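Local coordinates for protein salmonella typhimurium DB7155 bacteriophage DET7 tailspike (Bacteriophage, PDB 2V5I) that probably binds the O-antigen of Salmonella and hydrolyses it, serving the bacteriophage as its receptor-binding tailspike, at residues L158-R169 with Y178-I189; I514-P522 with S533-L541. All blocks are in the same frame, centred on the assembly; numbering follows the deposited sequence. Where two conformers were deposited one is given.

Contact 1 of 2, residues L158-R169 with Y178-I189; sequences LDIRSASRVEIR and YLFRSCHHCKVI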
loop_
_atom_site.group_PDB
_atom_site.type_symbol
_atom_site.label_atom_id
_atom_site.label_comp_id
_atom_site.label_asym_id
_atom_site.label_seq_id
_atom_site.Cartn_x
_atom_site.Cartn_y
_atom_site.Cartn_z
ATOM N N LEU A 158 25.280 -17.776 -16.949
ATOM C CA LEU A 158 24.415 -18.348 -17.998
ATOM C C LEU A 158 24.026 -17.233 -18.956
ATOM O O LEU A 158 23.336 -16.311 -18.571
ATOM C CB LEU A 158 23.167 -19.051 -17.448
ATOM C CG LEU A 158 22.404 -19.836 -18.512
ATOM C CD1 LEU A 158 23.241 -20.929 -19.116
ATOM C CD2 LEU A 158 21.181 -20.408 -17.859
ATOM N N ASP A 159 24.476 -17.324 -20.210
ATOM C CA ASP A 159 24.375 -16.238 -21.215
ATOM C C ASP A 159 23.411 -16.752 -22.290
ATOM O O ASP A 159 23.782 -17.565 -23.132
ATOM C CB ASP A 159 25.793 -15.911 -21.745
ATOM C CG ASP A 159 25.838 -14.793 -22.758
ATOM O OD1 ASP A 159 24.801 -14.500 -23.394
ATOM O OD2 ASP A 159 26.957 -14.197 -22.910
ATOM N N ILE A 160 22.179 -16.250 -22.270
ATOM C CA ILE A 160 21.146 -16.633 -23.246
ATOM C C ILE A 160 21.068 -15.551 -24.314
ATOM O O ILE A 160 20.924 -14.375 -24.012
ATOM C CB ILE A 160 19.817 -16.852 -22.528
ATOM C CG1 ILE A 160 19.955 -18.093 -21.610
ATOM C CG2 ILE A 160 18.704 -17.038 -23.560
ATOM C CD1 ILE A 160 18.786 -18.354 -20.819
ATOM N N ARG A 161 21.238 -15.943 -25.587
ATOM C CA ARG A 161 21.440 -14.981 -26.670
ATOM C C ARG A 161 20.312 -14.987 -27.702
ATOM O O ARG A 161 19.866 -16.044 -28.141
ATOM C CB ARG A 161 22.761 -15.305 -27.383
ATOM C CG ARG A 161 23.882 -15.028 -26.483
ATOM C CD ARG A 161 25.170 -15.010 -27.123
ATOM N NE ARG A 161 26.171 -14.726 -26.125
ATOM C CZ ARG A 161 27.479 -14.686 -26.367
ATOM N NH1 ARG A 161 27.925 -14.903 -27.608
ATOM N NH2 ARG A 161 28.333 -14.433 -25.369
ATOM N N SER A 162 19.785 -13.805 -27.989
ATOM C CA SER A 162 18.757 -13.608 -29.023
ATOM C C SER A 162 17.583 -14.584 -28.983
ATOM O O SER A 162 17.204 -15.184 -30.005
ATOM C CB SER A 162 19.419 -13.606 -30.411
ATOM O OG SER A 162 20.391 -12.567 -30.515
ATOM N N ALA A 163 16.990 -14.708 -27.815
ATOM C CA ALA A 163 15.847 -15.591 -27.600
ATOM C C ALA A 163 14.570 -14.757 -27.368
ATOM O O ALA A 163 14.622 -13.575 -27.042
ATOM C CB ALA A 163 16.099 -16.496 -26.425
ATOM N N SER A 164 13.439 -15.414 -27.523
ATOM C CA SER A 164 12.138 -14.803 -27.274
ATOM C C SER A 164 11.325 -15.760 -26.419
ATOM O O SER A 164 11.308 -16.973 -26.692
ATOM C CB SER A 164 11.453 -14.549 -28.619
ATOM O OG SER A 164 10.124 -14.198 -28.410
ATOM N N ARG A 165 10.636 -15.241 -25.394
ATOM C CA ARG A 165 9.706 -16.038 -24.566
ATOM C C ARG A 165 10.378 -17.243 -23.927
ATOM O O ARG A 165 9.875 -18.388 -24.024
ATOM C CB ARG A 165 8.484 -16.499 -25.406
ATOM C CG ARG A 165 7.782 -15.409 -26.169
ATOM C CD ARG A 165 6.437 -14.999 -25.620
ATOM N NE ARG A 165 5.846 -13.977 -26.511
ATOM C CZ ARG A 165 4.972 -13.025 -26.165
ATOM N NH1 ARG A 165 4.525 -12.908 -24.923
ATOM N NH2 ARG A 165 4.544 -12.169 -27.086
ATOM N N VAL A 166 11.563 -17.041 -23.407
ATOM C CA VAL A 166 12.255 -18.060 -22.633
ATOM C C VAL A 166 12.078 -17.683 -21.187
ATOM O O VAL A 166 12.239 -16.510 -20.827
ATOM C CB VAL A 166 13.714 -18.191 -23.011
ATOM C CG1 VAL A 166 14.511 -19.098 -22.014
ATOM C CG2 VAL A 166 13.843 -18.664 -24.430
ATOM N N GLU A 167 11.728 -18.675 -20.373
ATOM C CA GLU A 167 11.554 -18.478 -18.906
ATOM C C GLU A 167 12.556 -19.307 -18.139
ATOM O O GLU A 167 12.727 -20.485 -18.448
ATOM C CB GLU A 167 10.189 -18.948 -18.472
ATOM C CG GLU A 167 9.096 -17.982 -18.842
ATOM C CD GLU A 167 7.853 -18.134 -17.949
ATOM O OE1 GLU A 167 7.802 -19.073 -17.125
ATOM O OE2 GLU A 167 6.915 -17.316 -18.088
ATOM N N ILE A 168 13.159 -18.701 -17.124
ATOM C CA ILE A 168 14.006 -19.414 -16.145
ATOM C C ILE A 168 13.222 -19.391 -14.838
ATOM O O ILE A 168 12.701 -18.335 -14.462
ATOM C CB ILE A 168 15.349 -18.665 -15.940
ATOM C CG1 ILE A 168 16.206 -18.788 -17.191
ATOM C CG2 ILE A 168 16.065 -19.243 -14.738
ATOM C CD1 ILE A 168 17.548 -18.106 -17.103
ATOM N N ARG A 169 13.018 -20.556 -14.229
ATOM C CA ARG A 169 12.232 -20.655 -13.016
ATOM C C ARG A 169 13.070 -21.218 -11.878
ATOM O O ARG A 169 13.824 -22.187 -12.082
ATOM C CB ARG A 169 11.034 -21.582 -13.252
ATOM C CG ARG A 169 10.065 -21.072 -14.345
ATOM C CD ARG A 169 8.914 -22.035 -14.587
ATOM N NE ARG A 169 8.117 -21.573 -15.733
ATOM C CZ ARG A 169 7.294 -22.342 -16.449
ATOM N NH1 ARG A 169 7.132 -23.633 -16.156
ATOM N NH2 ARG A 169 6.644 -21.810 -17.470
ATOM N N TYR A 178 22.984 -14.419 -14.414
ATOM C CA TYR A 178 22.122 -14.784 -15.479
ATOM C C TYR A 178 22.013 -13.577 -16.395
ATOM O O TYR A 178 21.672 -12.486 -15.962
ATOM C CB TYR A 178 20.743 -15.168 -14.901
ATOM C CG TYR A 178 20.814 -16.476 -14.139
ATOM C CD1 TYR A 178 21.158 -16.511 -12.764
ATOM C CD2 TYR A 178 20.570 -17.691 -14.786
ATOM C CE1 TYR A 178 21.271 -17.737 -12.101
ATOM C CE2 TYR A 178 20.687 -18.910 -14.120
ATOM C CZ TYR A 178 21.004 -18.914 -12.776
ATOM O OH TYR A 178 21.081 -20.162 -12.171
ATOM N N LEU A 179 22.368 -13.762 -17.667
ATOM C CA LEU A 179 22.523 -12.655 -18.602
ATOM C C LEU A 179 21.743 -12.990 -19.846
ATOM O O LEU A 179 21.908 -14.066 -20.392
ATOM C CB LEU A 179 24.005 -12.496 -18.952
ATOM C CG LEU A 179 24.342 -11.574 -20.120
ATOM C CD1 LEU A 179 23.834 -10.168 -19.882
ATOM C CD2 LEU A 179 25.818 -11.602 -20.314
ATOM N N PHE A 180 20.832 -12.101 -20.253
ATOM C CA PHE A 180 20.083 -12.233 -21.487
ATOM C C PHE A 180 20.574 -11.147 -22.435
ATOM O O PHE A 180 20.399 -9.950 -22.141
ATOM C CB PHE A 180 18.598 -12.029 -21.200
ATOM C CG PHE A 180 17.963 -13.172 -20.439
ATOM C CD1 PHE A 180 18.075 -13.234 -19.047
ATOM C CD2 PHE A 180 17.240 -14.116 -21.094
ATOM C CE1 PHE A 180 17.509 -14.312 -18.366
ATOM C CE2 PHE A 180 16.628 -15.124 -20.436
ATOM C CZ PHE A 180 16.744 -15.210 -19.081
ATOM N N ARG A 181 21.095 -11.531 -23.612
ATOM C CA ARG A 181 21.630 -10.571 -24.570
ATOM C C ARG A 181 20.690 -10.554 -25.782
ATOM O O ARG A 181 20.413 -11.618 -26.373
ATOM C CB ARG A 181 22.999 -11.033 -25.069
ATOM C CG ARG A 181 24.110 -10.962 -24.074
ATOM C CD ARG A 181 25.366 -11.358 -24.803
ATOM N NE ARG A 181 26.525 -11.496 -23.931
ATOM C CZ ARG A 181 27.281 -10.467 -23.554
ATOM N NH1 ARG A 181 26.935 -9.233 -23.895
ATOM N NH2 ARG A 181 28.337 -10.664 -22.770
ATOM N N SER A 182 20.157 -9.387 -26.117
ATOM C CA SER A 182 19.282 -9.172 -27.247
ATOM C C SER A 182 18.003 -10.057 -27.212
ATOM O O SER A 182 17.535 -10.539 -28.272
ATOM C CB SER A 182 20.030 -9.441 -28.541
ATOM O OG SER A 182 21.078 -8.524 -28.640
ATOM N N CYS A 183 17.452 -10.241 -26.020
ATOM C CA CYS A 183 16.274 -11.054 -25.825
ATOM C C CYS A 183 15.036 -10.182 -25.667
ATOM O O CYS A 183 15.151 -9.024 -25.288
ATOM C CB CYS A 183 16.400 -11.978 -24.605
ATOM S SG CYS A 183 17.739 -13.200 -24.845
ATOM N N HIS A 184 13.875 -10.811 -25.827
ATOM C CA HIS A 184 12.569 -10.156 -25.690
ATOM C C HIS A 184 11.522 -11.110 -25.100
ATOM O O HIS A 184 11.577 -12.312 -25.363
ATOM C CB HIS A 184 12.057 -9.651 -27.034
ATOM C CG HIS A 184 12.926 -8.629 -27.666
ATOM N ND1 HIS A 184 13.990 -8.968 -28.483
ATOM C CD2 HIS A 184 12.894 -7.274 -27.619
ATOM C CE1 HIS A 184 14.599 -7.863 -28.878
ATOM N NE2 HIS A 184 13.940 -6.823 -28.386
ATOM N N HIS A 185 10.617 -10.597 -24.266
ATOM C CA HIS A 185 9.615 -11.425 -23.613
ATOM C C HIS A 185 10.174 -12.578 -22.793
ATOM O O HIS A 185 9.509 -13.616 -22.695
ATOM C CB HIS A 185 8.631 -11.913 -24.670
ATOM C CG HIS A 185 7.835 -10.793 -25.242
ATOM N ND1 HIS A 185 8.073 -10.282 -26.498
ATOM C CD2 HIS A 185 6.872 -10.016 -24.692
ATOM C CE1 HIS A 185 7.264 -9.253 -26.705
ATOM N NE2 HIS A 185 6.523 -9.077 -25.633
ATOM N N CYS A 186 11.333 -12.364 -22.186
ATOM C CA CYS A 186 11.994 -13.370 -21.352
ATOM C C CYS A 186 11.766 -13.032 -19.877
ATOM O O CYS A 186 11.656 -11.881 -19.510
ATOM C CB CYS A 186 13.492 -13.532 -21.666
ATOM S SG CYS A 186 13.748 -14.241 -23.350
ATOM N N LYS A 187 11.652 -14.062 -19.050
ATOM C CA LYS A 187 11.368 -13.836 -17.633
ATOM C C LYS A 187 12.226 -14.695 -16.737
ATOM O O LYS A 187 12.488 -15.858 -17.082
ATOM C CB LYS A 187 9.904 -14.111 -17.377
ATOM C CG LYS A 187 8.918 -13.214 -18.161
ATOM C CD LYS A 187 7.477 -13.608 -17.932
ATOM C CE LYS A 187 6.540 -13.135 -19.104
ATOM N NZ LYS A 187 6.826 -13.651 -20.555
ATOM N N VAL A 188 12.577 -14.155 -15.557
ATOM C CA VAL A 188 13.284 -14.892 -14.546
ATOM C C VAL A 188 12.363 -14.883 -13.334
ATOM O O VAL A 188 12.104 -13.842 -12.757
ATOM C CB VAL A 188 14.662 -14.275 -14.221
ATOM C CG1 VAL A 188 15.357 -15.065 -13.114
ATOM C CG2 VAL A 188 15.525 -14.267 -15.509
ATOM N N ILE A 189 11.811 -16.059 -13.009
ATOM C CA ILE A 189 10.744 -16.195 -12.065
ATOM C C ILE A 189 11.190 -16.952 -10.796
ATOM O O ILE A 189 11.893 -17.991 -10.872
ATOM C CB ILE A 189 9.554 -16.980 -12.710
ATOM C CG1 ILE A 189 8.991 -16.212 -13.915
ATOM C CG2 ILE A 189 8.487 -17.289 -11.688
ATOM C CD1 ILE A 189 8.276 -17.127 -14.890
HETATM O O HOH W 1 29.065 -13.286 -21.575
HETATM O O HOH W 2 14.684 -11.726 -29.244
HETATM O O HOH W 3 9.907 -11.357 -29.197
#

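Contact 2 of 2, residues I514-P522 with S533-L541; sequences IPISGTVLP and SLYLDAGAL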
loop_
_atom_site.group_PDB
_atom_site.type_symbol
_atom_site.label_atom_id
_atom_site.label_comp_id
_atom_site.label_asym_id
_atom_site.label_seq_id
_atom_site.Cartn_x
_atom_site.Cartn_y
_atom_site.Cartn_z
ATOM N N ILE A 514 -5.103 43.315 27.569
ATOM C CA ILE A 514 -4.801 43.925 26.258
ATOM C C ILE A 514 -3.412 44.589 26.310
ATOM O O ILE A 514 -3.211 45.419 27.164
ATOM C CB ILE A 514 -5.837 45.024 25.962
ATOM C CG1 ILE A 514 -7.221 44.377 25.828
ATOM C CG2 ILE A 514 -5.477 45.736 24.698
ATOM C CD1 ILE A 514 -8.403 45.378 25.846
ATOM N N PRO A 515 -2.448 44.183 25.437
ATOM C CA PRO A 515 -1.161 44.874 25.369
ATOM C C PRO A 515 -1.340 46.324 24.977
ATOM O O PRO A 515 -2.115 46.629 24.060
ATOM C CB PRO A 515 -0.399 44.078 24.278
ATOM C CG PRO A 515 -1.083 42.746 24.200
ATOM C CD PRO A 515 -2.531 43.050 24.504
ATOM N N ILE A 516 -0.643 47.228 25.676
ATOM C CA ILE A 516 -0.595 48.636 25.323
ATOM C C ILE A 516 0.846 49.078 25.283
ATOM O O ILE A 516 1.733 48.385 25.809
ATOM C CB ILE A 516 -1.408 49.476 26.337
ATOM C CG1 ILE A 516 -0.716 49.546 27.695
ATOM C CG2 ILE A 516 -2.855 48.922 26.447
ATOM C CD1 ILE A 516 -1.458 50.441 28.702
ATOM N N SER A 517 1.114 50.209 24.602
ATOM C CA SER A 517 2.475 50.711 24.516
ATOM C C SER A 517 2.818 51.466 25.800
ATOM O O SER A 517 2.054 52.307 26.269
ATOM C CB SER A 517 2.666 51.640 23.338
ATOM O OG SER A 517 3.972 52.230 23.362
ATOM N N GLY A 518 3.972 51.160 26.379
ATOM C CA GLY A 518 4.376 51.875 27.579
ATOM C C GLY A 518 4.987 53.235 27.288
ATOM O O GLY A 518 5.268 53.997 28.208
ATOM N N THR A 519 5.212 53.492 26.009
ATOM C CA THR A 519 5.763 54.763 25.507
ATOM C C THR A 519 4.788 55.459 24.537
ATOM O O THR A 519 3.875 54.847 23.988
ATOM C CB THR A 519 7.079 54.509 24.748
ATOM O OG1 THR A 519 6.868 53.550 23.698
ATOM C CG2 THR A 519 8.137 53.939 25.676
ATOM N N VAL A 520 4.995 56.753 24.314
ATOM C CA VAL A 520 4.125 57.506 23.418
ATOM C C VAL A 520 4.244 56.986 21.979
ATOM O O VAL A 520 5.335 56.890 21.431
ATOM C CB VAL A 520 4.478 59.052 23.470
ATOM C CG1 VAL A 520 3.644 59.806 22.489
ATOM C CG2 VAL A 520 4.241 59.556 24.865
ATOM N N LEU A 521 3.121 56.614 21.384
ATOM C CA LEU A 521 3.124 56.039 20.053
ATOM C C LEU A 521 3.273 57.102 18.998
ATOM O O LEU A 521 2.538 58.090 19.028
ATOM C CB LEU A 521 1.841 55.276 19.754
ATOM C CG LEU A 521 1.703 53.908 20.303
ATOM C CD1 LEU A 521 0.280 53.413 20.020
ATOM C CD2 LEU A 521 2.736 52.993 19.724
ATOM N N PRO A 522 4.121 56.852 17.986
ATOM C CA PRO A 522 4.102 57.693 16.815
ATOM C C PRO A 522 2.814 57.482 15.983
ATOM O O PRO A 522 2.122 56.454 16.139
ATOM C CB PRO A 522 5.382 57.253 16.079
ATOM C CG PRO A 522 5.481 55.854 16.353
ATOM C CD PRO A 522 5.075 55.736 17.830
ATOM N N SER A 533 -5.324 52.322 18.843
ATOM C CA SER A 533 -4.213 51.725 19.607
ATOM C C SER A 533 -4.036 52.483 20.917
ATOM O O SER A 533 -4.141 53.729 20.956
ATOM C CB SER A 533 -2.922 51.909 18.840
ATOM O OG SER A 533 -3.009 51.251 17.606
ATOM N N LEU A 534 -3.725 51.780 21.981
ATOM C CA LEU A 534 -3.611 52.384 23.296
ATOM C C LEU A 534 -2.166 52.528 23.743
ATOM O O LEU A 534 -1.274 51.726 23.388
ATOM C CB LEU A 534 -4.353 51.500 24.337
ATOM C CG LEU A 534 -5.873 51.456 24.162
ATOM C CD1 LEU A 534 -6.464 50.331 25.003
ATOM C CD2 LEU A 534 -6.585 52.734 24.481
ATOM N N TYR A 535 -1.914 53.576 24.505
ATOM C CA TYR A 535 -0.570 53.849 24.999
ATOM C C TYR A 535 -0.629 54.707 26.272
ATOM O O TYR A 535 -1.624 55.373 26.585
ATOM C CB TYR A 535 0.288 54.545 23.923
ATOM C CG TYR A 535 -0.141 55.949 23.521
ATOM C CD1 TYR A 535 -1.079 56.156 22.536
ATOM C CD2 TYR A 535 0.454 57.059 24.097
ATOM C CE1 TYR A 535 -1.463 57.442 22.181
ATOM C CE2 TYR A 535 0.113 58.362 23.730
ATOM C CZ TYR A 535 -0.820 58.561 22.738
ATOM O OH TYR A 535 -1.148 59.886 22.421
ATOM N N LEU A 536 0.490 54.720 26.971
ATOM C CA LEU A 536 0.684 55.544 28.166
ATOM C C LEU A 536 1.518 56.781 27.862
ATOM O O LEU A 536 2.506 56.721 27.108
ATOM C CB LEU A 536 1.435 54.744 29.249
ATOM C CG LEU A 536 0.702 53.535 29.795
ATOM C CD1 LEU A 536 1.632 52.689 30.672
ATOM C CD2 LEU A 536 -0.519 53.947 30.535
ATOM N N ASP A 537 1.091 57.899 28.433
ATOM C CA ASP A 537 1.832 59.178 28.249
ATOM C C ASP A 537 1.701 59.926 29.551
ATOM O O ASP A 537 0.608 60.212 30.015
ATOM C CB ASP A 537 1.254 59.955 27.063
ATOM C CG ASP A 537 2.006 61.266 26.731
ATOM O OD1 ASP A 537 2.801 61.744 27.545
ATOM O OD2 ASP A 537 1.757 61.803 25.622
ATOM N N ALA A 538 2.833 60.178 30.179
ATOM C CA ALA A 538 2.856 60.908 31.466
ATOM C C ALA A 538 1.902 60.318 32.488
ATOM O O ALA A 538 1.184 61.043 33.176
ATOM C CB ALA A 538 2.550 62.380 31.248
ATOM N N GLY A 539 1.874 58.990 32.540
ATOM C CA GLY A 539 1.074 58.248 33.499
ATOM C C GLY A 539 -0.421 58.115 33.196
ATOM O O GLY A 539 -1.154 57.588 34.029
ATOM N N ALA A 540 -0.870 58.621 32.041
ATOM C CA ALA A 540 -2.282 58.559 31.627
ATOM C C ALA A 540 -2.436 57.576 30.485
ATOM O O ALA A 540 -1.472 57.355 29.709
ATOM C CB ALA A 540 -2.747 59.903 31.158
ATOM N N LEU A 541 -3.660 57.017 30.380
ATOM C CA LEU A 541 -4.029 56.201 29.218
ATOM C C LEU A 541 -4.578 57.078 28.112
ATOM O O LEU A 541 -5.540 57.824 28.314
ATOM C CB LEU A 541 -5.069 55.168 29.622
ATOM C CG LEU A 541 -5.398 54.127 28.571
ATOM C CD1 LEU A 541 -4.185 53.211 28.285
ATOM C CD2 LEU A 541 -6.646 53.284 28.970
HETATM O O HOH W 4 -3.993 48.912 22.480
HETATM O O HOH W 5 4.790 56.706 28.492
#

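Contact 1 of 2, residues L158-R169 with Y178-I189
Asp159 OD2 is gripped by two arginines, Arg161 NH2 at 2.8 Å and Arg181 NE at 2.9 Å, which reach it from opposite faces of the carboxylate; a water that also bonds Arg181 NH2 gives it a third hydrogen. Here parts of two successive rungs of the right-handed parallel beta-helix of the P22 tailspike family lie in register, strand 158-161 beside 178-181 and strand 167-169 beside 187-189, with equivalent turns between. Arg181 NE comes from the syn side in a nearly straight bond (172°), and its NH1 goes on to Glu205. Arg161 closes side-on, NE to OD1 as well, so both carboxylate oxygens are engaged. The planes of the two guanidiniums are nearly perpendicular.

The side chains of Leu158, Ile160, Ile168, Tyr178 and Phe180 fill the inside of the coil. Ile168 CD1 reaches between the two aromatic rings, 3.6 Å from Phe180 CZ and 3.8 Å from Tyr178 CD2. Two cysteines of the connection 182-186 each accept a backbone N-H from the connection 162-166 of the preceding rung: Ala163 N to Cys183 SG at 3.4 Å, Val166 N to Cys186 SG at 3.6 Å. Both sulfurs lie beside their own backbone N, which carries them toward that rung.

Outside, Arg165 bends at chi2 (-107°) to lay its guanidinium flat on His185, centres 3.9 Å apart. Asp192 of the second subunit holds Arg165 NH1 through one carboxylate oxygen and Lys187 NZ through the other.

Contact 2 of 2, residues I514-P522 with S533-L541
One face of the Tyr535 ring is met by the backbone of Leu521, whose N sits above it, 3.8 Å from Tyr535 CD2 and displaced toward the rim. Segment 514-522 leaves the last strand of one antiparallel sheet and passes along strand 533-537, the first of a beta-hairpin closed by a type I' turn from Asp537 to Ala540, in the C-terminal intertwined part of the trimeric tailspike. Tyr535 CG lies between its backbone N and carbonyl carbon (chi1 66°), an orientation that sets the ring against the chain of Val520 and Leu521. Val520 CG1 approaches Tyr535 CE2 at a slant, while Leu521 CG packs on Tyr535 CB and Leu521 CD1 runs on to Ser533 CB at 3.7 Å. The phenol oxygen is bonded to Arg554, whose other terminal nitrogen takes Leu521 O.

Ile516 works on the opposite side of the strand from Tyr535. Its two branches part: CG2 rests on Leu534 CB at 3.7 Å, whereas CD1 reaches both Leu536 CG and Leu541 CD1, each at 3.9 Å. Against Leu541 the isoleucine lies roughly crosswise, so one methyl bridges both arms of the hairpin. Met532 of the third subunit packs on Leu534 and Leu541.

Between these two clusters Ser517 pairs with the strand on both sides of Tyr535, its N donating to Leu534 O and its O accepting from Leu536 N at 3.0 Å. Beyond this pairing the backbones part, and one water donates to both Gly518 O and Leu536 O. Ser517 OG, anti to the backbone N (chi1 174°), reaches forward to donate to Thr519 O at 2.7 Å.

In the fold
From the N terminus the chain enters the beta-helix, where contact 1 closes one short circuit: residues 158-169 make two strands joined by a turn, and after eight residues 178-189 repeat them one rung further on. Rungs continue to about residue 448, followed by the antiparallel strands from 453 to 515. Contact 2 then closes a second local loop, joining the end of that sheet to the final sheet, three strands of this chain, which begins at 531. The contacts follow in series, neither nested nor crossing. The centres of contact 1 and contact 2 are about 85 Å apart, on opposite sides of the chain's centre. Both touch the second subunit; around contact 2 the third subunit joins as well, and strands pair between chains.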